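Local coordinates for protein N-terminal domain of PorA (28-171) (Porphyromonas gingivalis ATCC 33277, PDB 6KJK) that is the N-terminal domain of a type IX secretion cargo protein that probably influences signalling through the PorXY-SigP pathway of that system, at residues 94-99 against 129-133. Residues are numbered along the deposited sequence; the frame is centred on the assembly and turned at random.
Sequences LRYTFP and INFKY
Phe131 reaches from strand 125-133 toward strand 90-99 and packs with Tyr96 over one face of its ring and Leu94 at the ring edge. Its CB sits 3.7 Å from Tyr96 CD2, and the Tyr96 and Phe131 side chains pass each other heading opposite ways. With CG turned away from the carbonyl carbon (chi1 -67°), the ring is carried under Tyr96 CB. CD2 and CE2 both lie close to that carbon, a CH-pi contact in which Tyr96 CB stands 3.8 Å from the centroid of the Phe131 ring and 14° off its normal. CE2 also meets Leu94 CD2, which comes in near the ring plane. At the tip, CZ approaches Leu94 O at 3.6 Å. Ile129 CG2, from the same strand as Phe131, packs on the opposite face of the ring. The Tyr96 and Phe131 rings themselves are oblique to each other.

The two strands belong to different sheets of a beta-sandwich: the axes of segments 94-99 and 129-133 approach to 9.5 Å and cross at -34°, and no hydrogen bond joins them, leaving the facing side chains to fill the interior. Beyond Phe131, Phe98 points its CE1-CZ edge at the face of Tyr133 in a T-shaped pair with centroids 4.7 Å apart. CE1 stands over the centre of the tyrosine ring, and CZ comes within 3.4 Å of Tyr133 CD1. The phenol OH of Tyr133 is hydrogen-bonded to Glu32 and to the carbonyl of Ser101, while Tyr96 OH pairs with His105 NE2 and Ile60 N, which ties down the polar ends of both tyrosines. At the other end, Leu94 CD2 touches Ile129 CD1 across the same interface, 4.0 Å away.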
ATOM      1  N   LEU A  94      -3.368   2.337   1.807  1.00  9.38           N
ATOM      2  CA  LEU A  94      -2.770   3.329   0.925  1.00  9.01           C
ATOM      3  C   LEU A  94      -3.896   4.072   0.238  1.00  9.63           C
ATOM      4  O   LEU A  94      -4.716   3.447  -0.446  1.00 10.99           O
ATOM      5  CB  LEU A  94      -1.871   2.641  -0.113  1.00  9.88           C
ATOM      6  CG  LEU A  94      -1.149   3.558  -1.098  1.00 10.06           C
ATOM      7  CD1 LEU A  94      -0.172   4.451  -0.369  1.00 10.93           C
ATOM      8  CD2 LEU A  94      -0.432   2.732  -2.173  1.00 12.67           C
ATOM      9  N   ARG A  95      -3.953   5.375   0.427  1.00 10.68           N
ATOM     10  CA  ARG A  95      -4.975   6.199  -0.177  1.00 10.62           C
ATOM     11  C   ARG A  95      -4.330   7.013  -1.288  1.00 11.76           C
ATOM     12  O   ARG A  95      -3.257   7.608  -1.099  1.00 13.68           O
ATOM     13  CB  ARG A  95      -5.526   7.145   0.878  1.00 12.98           C
ATOM     14  CG  ARG A  95      -6.502   6.508   1.846  1.00 20.19           C
ATOM     15  CD  ARG A  95      -6.839   7.537   2.924  1.00 26.78           C
ATOM     16  NE  ARG A  95      -8.006   7.221   3.750  1.00 39.61           N
ATOM     17  CZ  ARG A  95      -7.946   6.576   4.910  1.00 44.15           C
ATOM     18  NH1 ARG A  95      -6.778   6.138   5.371  1.00 44.75           N
ATOM     19  NH2 ARG A  95      -9.056   6.345   5.603  1.00 50.84           N
ATOM     20  N   TYR A  96      -4.990   7.081  -2.430  1.00 11.23           N
ATOM     21  CA  TYR A  96      -4.502   7.810  -3.592  1.00 10.81           C
ATOM     22  C   TYR A  96      -5.570   8.830  -3.925  1.00 11.71           C
ATOM     23  O   TYR A  96      -6.737   8.463  -4.126  1.00 12.80           O
ATOM     24  CB  TYR A  96      -4.304   6.822  -4.734  1.00 11.27           C
ATOM     25  CG  TYR A  96      -3.889   7.430  -6.063  1.00 10.32           C
ATOM     26  CD1 TYR A  96      -2.964   8.474  -6.154  1.00 12.04           C
ATOM     27  CD2 TYR A  96      -4.438   6.948  -7.218  1.00 10.76           C
ATOM     28  CE1 TYR A  96      -2.621   9.005  -7.377  1.00 11.42           C
ATOM     29  CE2 TYR A  96      -4.096   7.475  -8.467  1.00 11.78           C
ATOM     30  CZ  TYR A  96      -3.167   8.507  -8.529  1.00 11.34           C
ATOM     31  OH  TYR A  96      -2.769   9.074  -9.742  1.00 13.00           O
ATOM     32  N   THR A  97      -5.195  10.110  -3.974  1.00 12.18           N
ATOM     33  CA  THR A  97      -6.149  11.186  -4.192  1.00 13.75           C
ATOM     34  C   THR A  97      -5.676  12.010  -5.378  1.00 15.96           C
ATOM     35  O   THR A  97      -4.473  12.174  -5.587  1.00 14.18           O
ATOM     36  CB  THR A  97      -6.255  12.064  -2.969  1.00 17.04           C
ATOM     37  OG1 THR A  97      -4.960  12.508  -2.598  1.00 22.87           O
ATOM     38  CG2 THR A  97      -6.813  11.285  -1.816  1.00 16.98           C
ATOM     39  N   PHE A  98      -6.613  12.501  -6.175  1.00 16.05           N
ATOM     40  CA  PHE A  98      -6.246  13.141  -7.436  1.00 15.95           C
ATOM     41  C   PHE A  98      -7.472  13.850  -7.984  1.00 17.62           C
ATOM     42  O   PHE A  98      -8.585  13.625  -7.510  1.00 18.48           O
ATOM     43  CB  PHE A  98      -5.719  12.117  -8.462  1.00 14.93           C
ATOM     44  CG  PHE A  98      -6.647  10.937  -8.653  1.00 14.72           C
ATOM     45  CD1 PHE A  98      -7.658  10.969  -9.611  1.00 16.81           C
ATOM     46  CD2 PHE A  98      -6.525   9.815  -7.861  1.00 15.42           C
ATOM     47  CE1 PHE A  98      -8.531   9.904  -9.752  1.00 16.88           C
ATOM     48  CE2 PHE A  98      -7.385   8.740  -7.992  1.00 15.41           C
ATOM     49  CZ  PHE A  98      -8.392   8.779  -8.932  1.00 17.71           C
ATOM     50  N   PRO A  99      -7.286  14.732  -8.968  1.00 21.28           N
ATOM     51  CA  PRO A  99      -8.423  15.512  -9.477  1.00 22.09           C
ATOM     52  C   PRO A  99      -9.439  14.653 -10.216  1.00 17.76           C
ATOM     53  O   PRO A  99      -9.093  13.713 -10.932  1.00 19.81           O
ATOM     54  CB  PRO A  99      -7.760  16.521 -10.427  1.00 23.42           C
ATOM     55  CG  PRO A  99      -6.354  16.628  -9.952  1.00 22.08           C
ATOM     56  CD  PRO A  99      -6.005  15.226  -9.496  1.00 18.34           C
ATOM     57  N   ILE A 129       0.109  -2.406  -6.323  1.00 11.21           N
ATOM     58  CA  ILE A 129      -1.239  -1.883  -6.215  1.00 10.94           C
ATOM     59  C   ILE A 129      -1.477  -0.996  -7.429  1.00 11.57           C
ATOM     60  O   ILE A 129      -0.728  -0.028  -7.653  1.00 13.03           O
ATOM     61  CB  ILE A 129      -1.392  -1.068  -4.928  1.00 11.85           C
ATOM     62  CG1 ILE A 129      -1.095  -1.953  -3.735  1.00 11.73           C
ATOM     63  CG2 ILE A 129      -2.792  -0.449  -4.822  1.00 15.65           C
ATOM     64  CD1 ILE A 129      -0.833  -1.187  -2.504  1.00 14.78           C
ATOM     65  N   ASN A 130      -2.516  -1.294  -8.202  1.00 12.81           N
ATOM     66  CA  ASN A 130      -2.907  -0.460  -9.337  1.00 13.01           C
ATOM     67  C   ASN A 130      -4.258   0.161  -9.046  1.00 13.03           C
ATOM     68  O   ASN A 130      -5.235  -0.561  -8.795  1.00 15.27           O
ATOM     69  CB  ASN A 130      -3.020  -1.282 -10.622  1.00 15.88           C
ATOM     70  CG  ASN A 130      -1.696  -1.799 -11.106  1.00 20.27           C
ATOM     71  OD1 ASN A 130      -0.662  -1.135 -10.971  1.00 20.70           O
ATOM     72  ND2 ASN A 130      -1.709  -3.000 -11.675  1.00 24.41           N
ATOM     73  N   PHE A 131      -4.315   1.471  -9.018  1.00 12.77           N
ATOM     74  CA  PHE A 131      -5.563   2.201  -8.892  1.00 12.07           C
ATOM     75  C   PHE A 131      -6.024   2.521 -10.301  1.00 12.72           C
ATOM     76  O   PHE A 131      -5.503   3.437 -10.937  1.00 13.23           O
ATOM     77  CB  PHE A 131      -5.322   3.486  -8.111  1.00 11.75           C
ATOM     78  CG  PHE A 131      -4.939   3.257  -6.654  1.00 11.22           C
ATOM     79  CD1 PHE A 131      -5.918   2.919  -5.720  1.00 13.21           C
ATOM     80  CD2 PHE A 131      -3.634   3.355  -6.207  1.00 12.53           C
ATOM     81  CE1 PHE A 131      -5.607   2.715  -4.377  1.00 14.23           C
ATOM     82  CE2 PHE A 131      -3.328   3.167  -4.866  1.00 12.07           C
ATOM     83  CZ  PHE A 131      -4.314   2.849  -3.947  1.00 11.28           C
ATOM     84  N   LYS A 132      -6.982   1.756 -10.800  1.00 12.48           N
ATOM     85  CA  LYS A 132      -7.495   1.921 -12.163  1.00 14.43           C
ATOM     86  C   LYS A 132      -8.742   2.793 -12.090  1.00 16.65           C
ATOM     87  O   LYS A 132      -9.850   2.309 -11.814  1.00 18.07           O
ATOM     88  CB  LYS A 132      -7.764   0.568 -12.806  1.00 16.27           C
ATOM     89  CG  LYS A 132      -6.513  -0.237 -13.011  1.00 18.97           C
ATOM     90  CD  LYS A 132      -6.791  -1.517 -13.765  1.00 28.07           C
ATOM     91  CE  LYS A 132      -5.517  -2.300 -13.975  1.00 26.52           C
ATOM     92  NZ  LYS A 132      -5.789  -3.629 -14.590  1.00 36.09           N
ATOM     93  N   TYR A 133      -8.554   4.086 -12.321  1.00 15.76           N
ATOM     94  CA  TYR A 133      -9.621   5.073 -12.262  1.00 16.07           C
ATOM     95  C   TYR A 133     -10.335   5.143 -13.611  1.00 18.74           C
ATOM     96  O   TYR A 133      -9.697   5.370 -14.647  1.00 19.08           O
ATOM     97  CB  TYR A 133      -9.011   6.433 -11.961  1.00 17.79           C
ATOM     98  CG  TYR A 133      -9.948   7.607 -11.967  1.00 17.17           C
ATOM     99  CD1 TYR A 133     -10.933   7.743 -10.999  1.00 19.03           C
ATOM    100  CD2 TYR A 133      -9.825   8.613 -12.941  1.00 19.16           C
ATOM    101  CE1 TYR A 133     -11.771   8.848 -10.978  1.00 20.73           C
ATOM    102  CE2 TYR A 133     -10.654   9.715 -12.933  1.00 19.74           C
ATOM    103  CZ  TYR A 133     -11.623   9.834 -11.964  1.00 22.08           C
ATOM    104  OH  TYR A 133     -12.427  10.950 -11.976  1.00 23.12           O
TER